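Local coordinates for protein lasso peptide isopeptidase AtxE2 (Asticcacaulis excentricus, PDB 5TXE) that hydrolyses the isopeptide bond of the lasso peptides astexin-2 and astexin-3, recognising their threaded shape and converting them to linear peptides, at residues 90-94 with 95-99; 221-224 with 225-229; 363-367 with 368-372; 451-454 with 455-459. The protein carries 1 engineered substitution. All coordinates share one frame; numbering follows the deposited sequence.

Interaction 1: residues 90-94 with 95-99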
ATOM      1  N   VAL A  90      14.819  10.824 -16.118  1.00 32.90           N
ATOM      2  CA  VAL A  90      14.207  11.932 -16.840  1.00 34.01           C
ATOM      3  C   VAL A  90      13.884  11.420 -18.233  1.00 34.45           C
ATOM      4  O   VAL A  90      14.677  10.759 -18.841  1.00 33.57           O
ATOM      5  CB  VAL A  90      15.140  13.120 -16.919  1.00 36.33           C
ATOM      6  CG1 VAL A  90      14.568  14.173 -17.849  1.00 40.10           C
ATOM      7  CG2 VAL A  90      15.337  13.726 -15.539  1.00 36.56           C
ATOM      8  N   LYS A  91      12.675  11.662 -18.692  1.00 36.30           N
ATOM      9  CA  LYS A  91      12.195  11.146 -19.979  1.00 37.72           C
ATOM     10  C   LYS A  91      11.401  12.256 -20.702  1.00 37.35           C
ATOM     11  O   LYS A  91      10.537  12.902 -20.094  1.00 42.12           O
ATOM     12  CB  LYS A  91      11.294   9.965 -19.726  1.00 39.89           C
ATOM     13  CG  LYS A  91      10.487   9.511 -20.918  1.00 40.81           C
ATOM     14  CD  LYS A  91      11.368   8.894 -21.976  1.00 40.37           C
ATOM     15  CE  LYS A  91      10.484   8.103 -22.934  1.00 41.70           C
ATOM     16  NZ  LYS A  91      11.269   7.401 -23.953  1.00 45.51           N
ATOM     17  N   ALA A  92      11.700  12.490 -21.971  1.00 36.25           N
ATOM     18  CA  ALA A  92      10.967  13.525 -22.749  1.00 39.25           C
ATOM     19  C   ALA A  92       9.547  13.065 -22.929  1.00 36.71           C
ATOM     20  O   ALA A  92       9.307  11.905 -23.285  1.00 37.69           O
ATOM     21  CB  ALA A  92      11.612  13.752 -24.104  1.00 41.32           C
ATOM     22  N   THR A  93       8.603  13.958 -22.673  1.00 37.26           N
ATOM     23  CA  THR A  93       7.212  13.583 -22.782  1.00 42.11           C
ATOM     24  C   THR A  93       6.764  13.361 -24.220  1.00 44.51           C
ATOM     25  O   THR A  93       5.752  12.726 -24.424  1.00 42.49           O
ATOM     26  CB  THR A  93       6.306  14.582 -22.101  1.00 44.80           C
ATOM     27  OG1 THR A  93       6.551  15.877 -22.652  1.00 47.69           O
ATOM     28  CG2 THR A  93       6.629  14.633 -20.650  1.00 40.58           C
ATOM     29  N   ASP A  94       7.531  13.774 -25.217  1.00 46.06           N
ATOM     30  CA  ASP A  94       7.140  13.482 -26.630  1.00 50.51           C
ATOM     31  C   ASP A  94       7.446  12.072 -27.108  1.00 51.70           C
ATOM     32  O   ASP A  94       7.098  11.704 -28.209  1.00 45.78           O
ATOM     33  CB  ASP A  94       7.745  14.515 -27.615  1.00 52.82           C
ATOM     34  CG  ASP A  94       9.266  14.427 -27.745  1.00 60.73           C
ATOM     35  OD1 ASP A  94       9.895  13.408 -27.379  1.00 67.08           O
ATOM     36  OD2 ASP A  94       9.851  15.422 -28.223  1.00 65.73           O
ATOM     37  N   GLY A  95       8.143  11.279 -26.303  1.00 53.98           N
ATOM     38  CA  GLY A  95       8.381   9.899 -26.688  1.00 47.34           C
ATOM     39  C   GLY A  95       9.522   9.662 -27.643  1.00 53.03           C
ATOM     40  O   GLY A  95       9.817   8.522 -27.949  1.00 56.25           O
ATOM     41  N   ALA A  96      10.201  10.709 -28.096  1.00 54.79           N
ATOM     42  CA  ALA A  96      11.165  10.573 -29.201  1.00 55.51           C
ATOM     43  C   ALA A  96      12.587  10.179 -28.773  1.00 57.93           C
ATOM     44  O   ALA A  96      13.360   9.686 -29.593  1.00 59.66           O
ATOM     45  CB  ALA A  96      11.208  11.868 -29.997  1.00 57.82           C
ATOM     46  N   THR A  97      12.953  10.427 -27.517  1.00 51.06           N
ATOM     47  CA  THR A  97      14.291  10.112 -26.999  1.00 47.67           C
ATOM     48  C   THR A  97      14.228   9.104 -25.837  1.00 53.18           C
ATOM     49  O   THR A  97      13.265   9.057 -25.061  1.00 43.47           O
ATOM     50  CB  THR A  97      15.036  11.396 -26.524  1.00 51.69           C
ATOM     51  OG1 THR A  97      14.148  12.239 -25.769  1.00 55.37           O
ATOM     52  CG2 THR A  97      15.535  12.210 -27.725  1.00 50.97           C
ATOM     53  N   ASP A  98      15.275   8.315 -25.689  1.00 54.54           N
ATOM     54  CA  ASP A  98      15.370   7.409 -24.552  1.00 56.87           C
ATOM     55  C   ASP A  98      15.398   8.179 -23.230  1.00 49.98           C
ATOM     56  O   ASP A  98      15.903   9.299 -23.158  1.00 41.63           O
ATOM     57  CB  ASP A  98      16.650   6.559 -24.638  1.00 62.54           C
ATOM     58  CG  ASP A  98      16.582   5.490 -25.718  1.00 66.81           C
ATOM     59  OD1 ASP A  98      15.493   5.218 -26.280  1.00 63.56           O
ATOM     60  OD2 ASP A  98      17.642   4.916 -25.990  1.00 71.44           O
ATOM     61  N   ALA A  99      14.879   7.544 -22.183  1.00 42.25           N
ATOM     62  CA  ALA A  99      15.065   8.011 -20.823  1.00 36.84           C
ATOM     63  C   ALA A  99      16.533   8.012 -20.472  1.00 34.52           C
ATOM     64  O   ALA A  99      17.285   7.210 -20.977  1.00 34.13           O
ATOM     65  CB  ALA A  99      14.345   7.078 -19.869  1.00 41.67           C
TER
HETATM   66  O   HOH W   1       8.782   6.759 -25.456  1.00 49.14           O
HETATM   67  O   HOH W   2      14.075  11.338 -23.087  1.00 39.28           O
HETATM   68  O   HOH W   3      12.351  13.724 -27.387  1.00 45.25           O

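Interaction 2: residues 221-224 with 225-229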
ATOM      1  N   PRO A 221      11.726   4.117  25.221  1.00 22.94           N
ATOM      2  CA  PRO A 221      10.643   5.061  25.089  1.00 24.40           C
ATOM      3  C   PRO A 221      10.743   5.723  23.714  1.00 24.99           C
ATOM      4  O   PRO A 221      11.856   5.939  23.240  1.00 24.43           O
ATOM      5  CB  PRO A 221      10.931   6.096  26.165  1.00 24.35           C
ATOM      6  CG  PRO A 221      11.957   5.519  27.042  1.00 25.15           C
ATOM      7  CD  PRO A 221      12.718   4.579  26.186  1.00 23.99           C
ATOM      8  N   ARG A 222       9.600   6.030  23.107  1.00 24.72           N
ATOM      9  CA  ARG A 222       9.537   6.803  21.873  1.00 26.69           C
ATOM     10  C   ARG A 222       9.393   8.283  22.204  1.00 26.08           C
ATOM     11  O   ARG A 222       8.926   8.661  23.297  1.00 27.76           O
ATOM     12  CB  ARG A 222       8.325   6.347  21.056  1.00 29.09           C
ATOM     13  CG  ARG A 222       8.355   4.861  20.860  1.00 34.31           C
ATOM     14  CD  ARG A 222       8.123   4.161  19.509  1.00 47.16           C
ATOM     15  NE  ARG A 222       6.751   4.174  19.010  1.00 48.48           N
ATOM     16  CZ  ARG A 222       6.172   3.270  18.190  1.00 50.19           C
ATOM     17  NH1 ARG A 222       6.745   2.126  17.793  1.00 44.12           N
ATOM     18  NH2 ARG A 222       4.928   3.510  17.789  1.00 49.37           N
ATOM     19  N   VAL A 223       9.730   9.111  21.239  1.00 23.35           N
ATOM     20  CA  VAL A 223       9.566  10.524  21.345  1.00 24.39           C
ATOM     21  C   VAL A 223       8.096  10.843  21.123  1.00 26.86           C
ATOM     22  O   VAL A 223       7.501  10.444  20.109  1.00 25.53           O
ATOM     23  CB  VAL A 223      10.359  11.246  20.234  1.00 26.22           C
ATOM     24  CG1 VAL A 223      10.051  12.731  20.226  1.00 25.68           C
ATOM     25  CG2 VAL A 223      11.874  10.977  20.369  1.00 28.81           C
ATOM     26  N   LEU A 224       7.527  11.610  22.037  1.00 32.49           N
ATOM     27  CA  LEU A 224       6.126  12.092  21.940  1.00 34.75           C
ATOM     28  C   LEU A 224       6.045  13.411  21.175  1.00 33.87           C
ATOM     29  O   LEU A 224       6.893  14.284  21.333  1.00 35.27           O
ATOM     30  CB  LEU A 224       5.572  12.330  23.340  1.00 33.40           C
ATOM     31  CG  LEU A 224       5.613  11.074  24.229  1.00 40.17           C
ATOM     32  CD1 LEU A 224       5.211  11.412  25.683  1.00 41.98           C
ATOM     33  CD2 LEU A 224       4.715   9.978  23.654  1.00 34.48           C
ATOM     34  N   GLU A 225       4.977  13.584  20.417  1.00 33.66           N
ATOM     35  CA  GLU A 225       4.551  14.922  19.992  1.00 34.29           C
ATOM     36  C   GLU A 225       4.346  15.823  21.223  1.00 37.48           C
ATOM     37  O   GLU A 225       4.022  15.312  22.278  1.00 40.71           O
ATOM     38  CB  GLU A 225       3.254  14.778  19.208  1.00 34.28           C
ATOM     39  CG  GLU A 225       3.453  14.218  17.810  1.00 36.16           C
ATOM     40  CD  GLU A 225       4.290  15.151  16.938  1.00 40.66           C
ATOM     41  OE1 GLU A 225       4.503  16.341  17.303  1.00 44.87           O
ATOM     42  OE2 GLU A 225       4.727  14.712  15.862  1.00 41.76           O
ATOM     43  N   PRO A 226       4.480  17.150  21.137  1.00 40.76           N
ATOM     44  CA  PRO A 226       4.649  17.894  19.882  1.00 36.30           C
ATOM     45  C   PRO A 226       6.124  18.055  19.599  1.00 34.45           C
ATOM     46  O   PRO A 226       6.900  18.352  20.504  1.00 32.26           O
ATOM     47  CB  PRO A 226       4.047  19.274  20.226  1.00 38.43           C
ATOM     48  CG  PRO A 226       4.384  19.455  21.690  1.00 39.33           C
ATOM     49  CD  PRO A 226       4.367  18.050  22.314  1.00 37.09           C
ATOM     50  N   ILE A 227       6.507  17.875  18.358  1.00 30.10           N
ATOM     51  CA  ILE A 227       7.852  18.196  17.947  1.00 32.53           C
ATOM     52  C   ILE A 227       7.694  19.088  16.716  1.00 33.78           C
ATOM     53  O   ILE A 227       7.077  18.687  15.742  1.00 32.25           O
ATOM     54  CB  ILE A 227       8.618  16.940  17.477  1.00 31.55           C
ATOM     55  CG1 ILE A 227       8.885  15.978  18.616  1.00 33.07           C
ATOM     56  CG2 ILE A 227       9.934  17.322  16.811  1.00 32.36           C
ATOM     57  CD1 ILE A 227       9.754  16.499  19.752  1.00 36.24           C
ATOM     58  N   SER A 228       8.298  20.270  16.729  1.00 35.02           N
ATOM     59  CA  SER A 228       8.102  21.206  15.636  1.00 35.66           C
ATOM     60  C   SER A 228       8.990  20.955  14.434  1.00 37.21           C
ATOM     61  O   SER A 228      10.104  20.429  14.533  1.00 38.02           O
ATOM     62  CB  SER A 228       8.459  22.621  16.081  1.00 39.53           C
ATOM     63  OG  SER A 228       7.972  22.899  17.363  1.00 40.80           O
ATOM     64  N   ILE A 229       8.495  21.445  13.313  1.00 33.04           N
ATOM     65  CA  ILE A 229       9.216  21.447  12.086  1.00 35.06           C
ATOM     66  C   ILE A 229       9.943  22.787  11.945  1.00 37.38           C
ATOM     67  O   ILE A 229       9.369  23.806  12.247  1.00 40.83           O
ATOM     68  CB  ILE A 229       8.232  21.255  10.958  1.00 32.67           C
ATOM     69  CG1 ILE A 229       7.498  19.933  11.160  1.00 33.10           C
ATOM     70  CG2 ILE A 229       8.965  21.245   9.619  1.00 35.12           C
ATOM     71  CD1 ILE A 229       6.480  19.629  10.060  1.00 37.43           C
TER

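Interaction 3: residues 363-367 with 368-372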
ATOM      1  N   CYS A 363       0.809  10.031 -16.763  1.00 30.28           N
ATOM      2  CA  CYS A 363       0.425   9.213 -15.601  1.00 36.93           C
ATOM      3  C   CYS A 363       1.322   7.991 -15.380  1.00 35.51           C
ATOM      4  O   CYS A 363       1.872   7.433 -16.332  1.00 31.83           O
ATOM      5  CB  CYS A 363      -0.975   8.643 -15.828  1.00 38.40           C
ATOM      6  SG  CYS A 363      -2.232   9.888 -16.110  1.00 46.19           S
ATOM      7  N   ALA A 364       1.406   7.516 -14.140  1.00 32.89           N
ATOM      8  CA  ALA A 364       1.765   6.123 -13.960  1.00 32.89           C
ATOM      9  C   ALA A 364       0.501   5.315 -14.143  1.00 29.84           C
ATOM     10  O   ALA A 364      -0.577   5.787 -13.841  1.00 29.79           O
ATOM     11  CB  ALA A 364       2.348   5.886 -12.567  1.00 34.18           C
ATOM     12  N   GLN A 365       0.630   4.066 -14.582  1.00 30.65           N
ATOM     13  CA  GLN A 365      -0.529   3.227 -14.835  1.00 28.57           C
ATOM     14  C   GLN A 365      -0.160   1.778 -14.606  1.00 26.70           C
ATOM     15  O   GLN A 365       0.998   1.378 -14.820  1.00 28.88           O
ATOM     16  CB  GLN A 365      -0.966   3.396 -16.286  1.00 31.95           C
ATOM     17  CG  GLN A 365      -2.199   2.587 -16.696  1.00 29.39           C
ATOM     18  CD  GLN A 365      -1.872   1.269 -17.373  1.00 32.59           C
ATOM     19  OE1 GLN A 365      -0.853   1.113 -18.034  1.00 37.28           O
ATOM     20  NE2 GLN A 365      -2.776   0.314 -17.249  1.00 32.47           N
ATOM     21  N   GLU A 366      -1.132   0.992 -14.163  1.00 25.44           N
ATOM     22  CA  GLU A 366      -0.952  -0.445 -14.006  1.00 26.41           C
ATOM     23  C   GLU A 366      -2.262  -1.172 -14.130  1.00 27.97           C
ATOM     24  O   GLU A 366      -3.310  -0.572 -13.965  1.00 28.75           O
ATOM     25  CB  GLU A 366      -0.266  -0.771 -12.659  1.00 27.37           C
ATOM     26  CG  GLU A 366      -0.958  -0.247 -11.468  1.00 28.86           C
ATOM     27  CD  GLU A 366      -0.295  -0.701 -10.179  1.00 31.64           C
ATOM     28  OE1 GLU A 366      -0.375  -1.923  -9.909  1.00 30.15           O
ATOM     29  OE2 GLU A 366       0.228   0.154  -9.416  1.00 29.48           O
ATOM     30  N   SER A 367      -2.182  -2.452 -14.472  1.00 27.62           N
ATOM     31  CA  SER A 367      -3.344  -3.282 -14.517  1.00 28.23           C
ATOM     32  C   SER A 367      -2.891  -4.714 -14.315  1.00 27.16           C
ATOM     33  O   SER A 367      -1.702  -4.968 -14.117  1.00 29.82           O
ATOM     34  CB  SER A 367      -4.113  -3.078 -15.838  1.00 28.30           C
ATOM     35  OG  SER A 367      -3.414  -3.631 -16.923  1.00 28.92           O
ATOM     36  N   ALA A 368      -3.827  -5.646 -14.396  1.00 27.11           N
ATOM     37  CA  ALA A 368      -3.617  -6.980 -13.874  1.00 29.61           C
ATOM     38  C   ALA A 368      -2.318  -7.563 -14.348  1.00 31.72           C
ATOM     39  O   ALA A 368      -1.596  -8.165 -13.531  1.00 31.27           O
ATOM     40  CB  ALA A 368      -4.769  -7.906 -14.244  1.00 28.37           C
ATOM     41  N   LEU A 369      -2.050  -7.436 -15.645  1.00 28.32           N
ATOM     42  CA  LEU A 369      -0.854  -8.018 -16.245  1.00 30.92           C
ATOM     43  C   LEU A 369       0.114  -6.977 -16.724  1.00 27.33           C
ATOM     44  O   LEU A 369       1.038  -7.301 -17.443  1.00 27.70           O
ATOM     45  CB  LEU A 369      -1.209  -8.954 -17.389  1.00 33.72           C
ATOM     46  CG  LEU A 369      -1.968 -10.198 -16.939  1.00 37.85           C
ATOM     47  CD1 LEU A 369      -2.336 -11.061 -18.154  1.00 41.99           C
ATOM     48  CD2 LEU A 369      -1.175 -11.044 -15.963  1.00 40.66           C
ATOM     49  N   GLN A 370      -0.013  -5.764 -16.215  1.00 27.87           N
ATOM     50  CA  GLN A 370       0.888  -4.663 -16.563  1.00 28.98           C
ATOM     51  C   GLN A 370       1.416  -4.018 -15.306  1.00 28.69           C
ATOM     52  O   GLN A 370       0.700  -3.325 -14.623  1.00 29.34           O
ATOM     53  CB  GLN A 370       0.095  -3.585 -17.347  1.00 33.07           C
ATOM     54  CG  GLN A 370       0.839  -2.288 -17.615  1.00 31.71           C
ATOM     55  CD  GLN A 370       2.024  -2.556 -18.502  1.00 34.60           C
ATOM     56  OE1 GLN A 370       1.828  -2.909 -19.638  1.00 33.93           O
ATOM     57  NE2 GLN A 370       3.260  -2.476 -17.962  1.00 35.71           N
ATOM     58  N   PRO A 371       2.686  -4.223 -14.991  1.00 31.68           N
ATOM     59  CA  PRO A 371       3.280  -3.531 -13.850  1.00 31.40           C
ATOM     60  C   PRO A 371       3.365  -2.051 -14.104  1.00 30.46           C
ATOM     61  O   PRO A 371       3.245  -1.602 -15.228  1.00 30.14           O
ATOM     62  CB  PRO A 371       4.700  -4.100 -13.718  1.00 30.82           C
ATOM     63  CG  PRO A 371       4.855  -5.088 -14.808  1.00 34.77           C
ATOM     64  CD  PRO A 371       3.596  -5.191 -15.623  1.00 35.20           C
ATOM     65  N   ARG A 372       3.622  -1.310 -13.058  1.00 24.91           N
ATOM     66  CA  ARG A 372       3.591   0.088 -13.146  1.00 30.34           C
ATOM     67  C   ARG A 372       4.551   0.653 -14.221  1.00 32.94           C
ATOM     68  O   ARG A 372       5.756   0.337 -14.267  1.00 34.72           O
ATOM     69  CB  ARG A 372       3.882   0.703 -11.779  1.00 31.53           C
ATOM     70  CG  ARG A 372       3.282   2.059 -11.587  1.00 32.62           C
ATOM     71  CD  ARG A 372       3.435   2.540 -10.148  1.00 29.80           C
ATOM     72  NE  ARG A 372       2.584   1.751  -9.278  1.00 28.29           N
ATOM     73  CZ  ARG A 372       2.786   1.612  -7.977  1.00 31.32           C
ATOM     74  NH1 ARG A 372       3.804   2.221  -7.373  1.00 32.14           N
ATOM     75  NH2 ARG A 372       1.954   0.889  -7.252  1.00 33.13           N
TER
HETATM   76  O   HOH W   4      -3.526  -5.938 -17.691  1.00 31.15           O

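Interaction 4: residues 451-454 with 455-459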
ATOM      1  N   GLU A 451       3.465 -10.057  -0.567  1.00 27.96           N
ATOM      2  CA  GLU A 451       3.904 -11.211   0.210  1.00 29.67           C
ATOM      3  C   GLU A 451       3.564 -12.536  -0.474  1.00 27.23           C
ATOM      4  O   GLU A 451       4.144 -13.569  -0.132  1.00 26.41           O
ATOM      5  CB  GLU A 451       3.074 -11.310   1.492  1.00 33.29           C
ATOM      6  CG  GLU A 451       3.557 -10.768   2.777  1.00 38.43           C
ATOM      7  CD  GLU A 451       4.926 -11.263   3.282  1.00 40.19           C
ATOM      8  OE1 GLU A 451       5.048 -12.122   4.263  1.00 30.01           O
ATOM      9  OE2 GLU A 451       5.860 -10.622   2.754  1.00 35.11           O
ATOM     10  N   ASN A 452       2.527 -12.543  -1.302  1.00 24.13           N
ATOM     11  CA  ASN A 452       2.000 -13.804  -1.804  1.00 27.00           C
ATOM     12  C   ASN A 452       1.937 -13.763  -3.301  1.00 27.69           C
ATOM     13  O   ASN A 452       1.097 -13.063  -3.854  1.00 29.52           O
ATOM     14  CB  ASN A 452       0.633 -14.074  -1.204  1.00 27.80           C
ATOM     15  CG  ASN A 452       0.713 -14.316   0.310  1.00 25.78           C
ATOM     16  OD1 ASN A 452       1.058 -15.403   0.734  1.00 22.24           O
ATOM     17  ND2 ASN A 452       0.441 -13.268   1.113  1.00 26.38           N
ATOM     18  N   PRO A 453       2.813 -14.512  -3.968  1.00 26.25           N
ATOM     19  CA  PRO A 453       3.139 -14.246  -5.386  1.00 27.18           C
ATOM     20  C   PRO A 453       2.116 -14.835  -6.408  1.00 25.72           C
ATOM     21  O   PRO A 453       2.049 -16.059  -6.620  1.00 25.22           O
ATOM     22  CB  PRO A 453       4.495 -14.910  -5.531  1.00 24.48           C
ATOM     23  CG  PRO A 453       4.436 -16.037  -4.606  1.00 24.30           C
ATOM     24  CD  PRO A 453       3.610 -15.621  -3.436  1.00 26.15           C
ATOM     25  N   ILE A 454       1.329 -13.973  -7.012  1.00 22.80           N
ATOM     26  CA  ILE A 454       0.096 -14.415  -7.630  1.00 23.25           C
ATOM     27  C   ILE A 454       0.399 -15.162  -8.909  1.00 24.76           C
ATOM     28  O   ILE A 454      -0.017 -16.301  -9.084  1.00 27.44           O
ATOM     29  CB  ILE A 454      -0.805 -13.195  -7.884  1.00 25.63           C
ATOM     30  CG1 ILE A 454      -1.385 -12.767  -6.562  1.00 22.76           C
ATOM     31  CG2 ILE A 454      -1.941 -13.546  -8.863  1.00 24.65           C
ATOM     32  CD1 ILE A 454      -1.972 -11.392  -6.600  1.00 25.42           C
ATOM     33  N   LEU A 455       1.178 -14.553  -9.780  1.00 23.77           N
ATOM     34  CA  LEU A 455       1.441 -15.195 -11.054  1.00 26.49           C
ATOM     35  C   LEU A 455       2.277 -16.443 -10.876  1.00 27.39           C
ATOM     36  O   LEU A 455       1.945 -17.459 -11.443  1.00 26.80           O
ATOM     37  CB  LEU A 455       2.056 -14.177 -12.054  1.00 32.32           C
ATOM     38  CG  LEU A 455       1.214 -12.883 -12.309  1.00 34.99           C
ATOM     39  CD1 LEU A 455       1.909 -11.930 -13.306  1.00 33.31           C
ATOM     40  CD2 LEU A 455      -0.157 -13.253 -12.847  1.00 32.65           C
ATOM     41  N   PRO A 456       3.373 -16.390 -10.058  1.00 27.17           N
ATOM     42  CA  PRO A 456       4.070 -17.624  -9.787  1.00 26.28           C
ATOM     43  C   PRO A 456       3.221 -18.732  -9.187  1.00 28.58           C
ATOM     44  O   PRO A 456       3.420 -19.891  -9.518  1.00 27.55           O
ATOM     45  CB  PRO A 456       5.176 -17.187  -8.852  1.00 30.84           C
ATOM     46  CG  PRO A 456       5.421 -15.752  -9.196  1.00 28.52           C
ATOM     47  CD  PRO A 456       4.062 -15.229  -9.463  1.00 28.16           C
ATOM     48  N   LEU A 457       2.240 -18.410  -8.340  1.00 28.72           N
ATOM     49  CA  LEU A 457       1.348 -19.459  -7.837  1.00 28.43           C
ATOM     50  C   LEU A 457       0.534 -20.107  -8.994  1.00 30.68           C
ATOM     51  O   LEU A 457       0.365 -21.341  -9.061  1.00 30.41           O
ATOM     52  CB  LEU A 457       0.373 -18.907  -6.799  1.00 28.03           C
ATOM     53  CG  LEU A 457       0.905 -18.815  -5.370  1.00 29.15           C
ATOM     54  CD1 LEU A 457       0.059 -17.953  -4.448  1.00 27.28           C
ATOM     55  CD2 LEU A 457       1.058 -20.181  -4.783  1.00 29.44           C
ATOM     56  N   ALA A 458       0.008 -19.276  -9.885  1.00 30.31           N
ATOM     57  CA  ALA A 458      -0.686 -19.811 -11.041  1.00 33.96           C
ATOM     58  C   ALA A 458       0.276 -20.656 -11.909  1.00 32.00           C
ATOM     59  O   ALA A 458      -0.076 -21.728 -12.328  1.00 34.46           O
ATOM     60  CB  ALA A 458      -1.278 -18.706 -11.856  1.00 31.01           C
ATOM     61  N   THR A 459       1.476 -20.168 -12.140  1.00 31.29           N
ATOM     62  CA  THR A 459       2.450 -20.914 -12.871  1.00 33.27           C
ATOM     63  C   THR A 459       2.685 -22.278 -12.234  1.00 35.58           C
ATOM     64  O   THR A 459       2.933 -23.254 -12.918  1.00 39.40           O
ATOM     65  CB  THR A 459       3.737 -20.122 -12.997  1.00 35.74           C
ATOM     66  OG1 THR A 459       3.490 -18.940 -13.792  1.00 36.01           O
ATOM     67  CG2 THR A 459       4.820 -20.953 -13.605  1.00 42.92           C
TER

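Interaction 1: residues 90-94 with 95-99
Lys91 reaches over a beta-hairpin loop to the carbonyl of Thr97, joining the end of strand 83-92 to the connection that leads into its antiparallel neighbour, strand 100-104. The sheet belongs to the beta-propeller region expected of a prolyl oligopeptidase relative. The tightly packed part is on the lysine side. CG sits anti to the backbone N (chi1 167°) and the chain bends at chi2, which lays CD of Lys91 4.1 Å from CB of Ala99. From there NZ of Lys91 bonds to O of Thr97 at 2.8 Å, tilted 28° from the carbonyl plane. In addition, CA of Ala99 makes a CA-H...O contact of 3.4 Å with O of Val90, while Val70 and Phe72 of strand 69-78 and Leu387 of strand 384-388 cover the lysine chain. With an alanine here, the Thr97 carbonyl would probably lose its charged partner and Ala99 the aliphatic chain it rests against.

The tip of the loop is looser and wetter. A type I turn runs from Ala92 to Gly95, closed by N of Gly95 on O of Ala92 at 3.3 Å; Gly95 has a positive phi, at which a CB would collide with O of Asp94. One water links Lys91 NZ to Gly95 O, another joins Ala92 N, Thr97 OG1 and Asp98 O, and a third bridges Thr97 OG1 and Asp94 OD1. Asp94 also forms an Asx turn: its OD1 takes N of Ala96 at 2.8 Å, met from above the carboxylate plane, 37° out of it.

Interaction 2: residues 221-224 with 225-229
The irregular connection between helix 190-202 and strand 230-235 bends at a cis proline, and across that bend Val223 meets Ile227. CG1 of Val223 lies anti to its own backbone N (chi1 173°) and touches CG1 of Ile227 at 3.8 Å, the two side chains crossing at about a right angle. Ile227 is folded at its second torsion (chi2 -62°), which brings CD1 beside the same valine methyl as well; its CG1 also lies 3.8 Å from O of Leu224. Val223 also packs on Phe192 and Ala195 of helix 190-202, and the isoleucine thus meets a valine that is itself seated on that helix. An alanine in place of Ile227 would probably open a gap beside Val223 CG1 and leave that methyl without its partner across the bend.

The segment runs beside the chain around Trp116, a residue that binds astexin-3: Val223 and Glu225 form backbone hydrogen bonds with Ala119 and Gly117, and Leu224 lies near the tryptophan. Arg222 makes a cation-pi contact with Tyr118. Past Leu224 the Glu225-Pro226 peptide is cis, and the glutamate spans it. Its chain bends at chi2, and the carboxylate, whose OE2 has a long, weak ion pair with Arg189, reaches forward past the proline: OE1 of Glu225 accepts N of Ile227 at 2.7 Å from above the carboxylate plane, 39° out of it.

Interaction 3: residues 363-367 with 368-372
The guanidinium of Arg372 turns its NE-NH2 edge to the carboxylate of Glu366, and both nitrogens converge on one oxygen. NE of Arg372 lies 2.8 Å and NH2 2.9 Å from OE2 of Glu366, which sits in the guanidinium plane although the flat groups are turned 47° apart. NH2 approaches OE2 nearly along its C-O bond, whereas NE comes from above the carboxylate plane. Gln352 also donates to OE2, and OE1 accepts N of Phe443; NH1 and NH2 also bond carbonyls of Ile49, Thr51 and Met52. This buried ion pair is thus gripped from several directions and probably rotates little.

On the other side of the strand, the amides of Gln365 and Gln370 stand 59° apart, with OE1 of Gln365 3.8 Å from CG of Gln370 and bonded to Arg373. NE2 of Gln370 curls onto O of Pro371 in the plane of both groups and also bonds Asp389.

Ser367 and Gln370 close the end with paired backbone bonds, N of Ser367 to O of Gln370 at 3.0 Å and N of Gln370 to O of Ser367 at 2.8 Å: a two-residue beta hairpin with a type I turn in a four-stranded antiparallel sheet, probably a propeller blade.

Interaction 4: residues 451-454 with 455-459
With CG of Leu457 turned anti to the carbonyl carbon (chi1 -84°), its side chain folds back over the carbonyl of Pro453, the N-cap of helix 454-459. CG of Leu457 lies 3.2 Å from O of Pro453, and CD1 stays close to the same oxygen. The helix belongs to the alpha/beta-hydrolase domain, in the beta-alpha-beta crossover between the parallel strands 431-436 and 463-467. Its first turn is fastened by N of Leu457 on O of Pro453 at 2.9 Å, the donor tilted 24° from the carbonyl plane, and by N of Ala458 on O of Ile454 at 3.1 Å.

Two prolines shape this start. Pro456 lacks an N-H, but in the first turn of a helix no intrahelical bond is lost by that. Its ring touches that of Pro453, CG of Pro456 3.9 Å from CB of Pro453, and both rings rest on Leu43 of helix 40-44. Ile454 points elsewhere, onto Val464 and Ser466 of strand 463-467, while Leu457 packs on Val464 and on Ile654 of helix 643-662. The helix start thus touches the central sheet and two other helices.

Further on, the threonine hydroxyl turns back toward the preceding helical turn. O of Leu455 accepts twice from Thr459, from its N at 2.8 Å and from its OG1 at 3.2 Å, the hydroxyl arriving from above the carbonyl plane.

How the interactions relate
Interactions 3 and 4 meet directly, CD2 of Leu369 lying 4.0 Å from CD2 of Leu455, so the hairpin of the propeller-like region touches the first turn of helix 454-459 in the hydrolase domain; their centres are about 17 Å apart. Interaction 1 lies about 19 Å, centre to centre, from interaction 3, linked indirectly by the hydrogen bond of Thr93 to Arg360. Interaction 2 stands apart, about 38 Å between centres from interaction 3, on the opposite side of the chain's centre. Interactions 2 and 4 lie in the neighbourhood of functional residues: side chains of Leu224 and Trp116 are about 8 Å apart, those of Ile454 and the catalytically important Tyr438 about 10 Å.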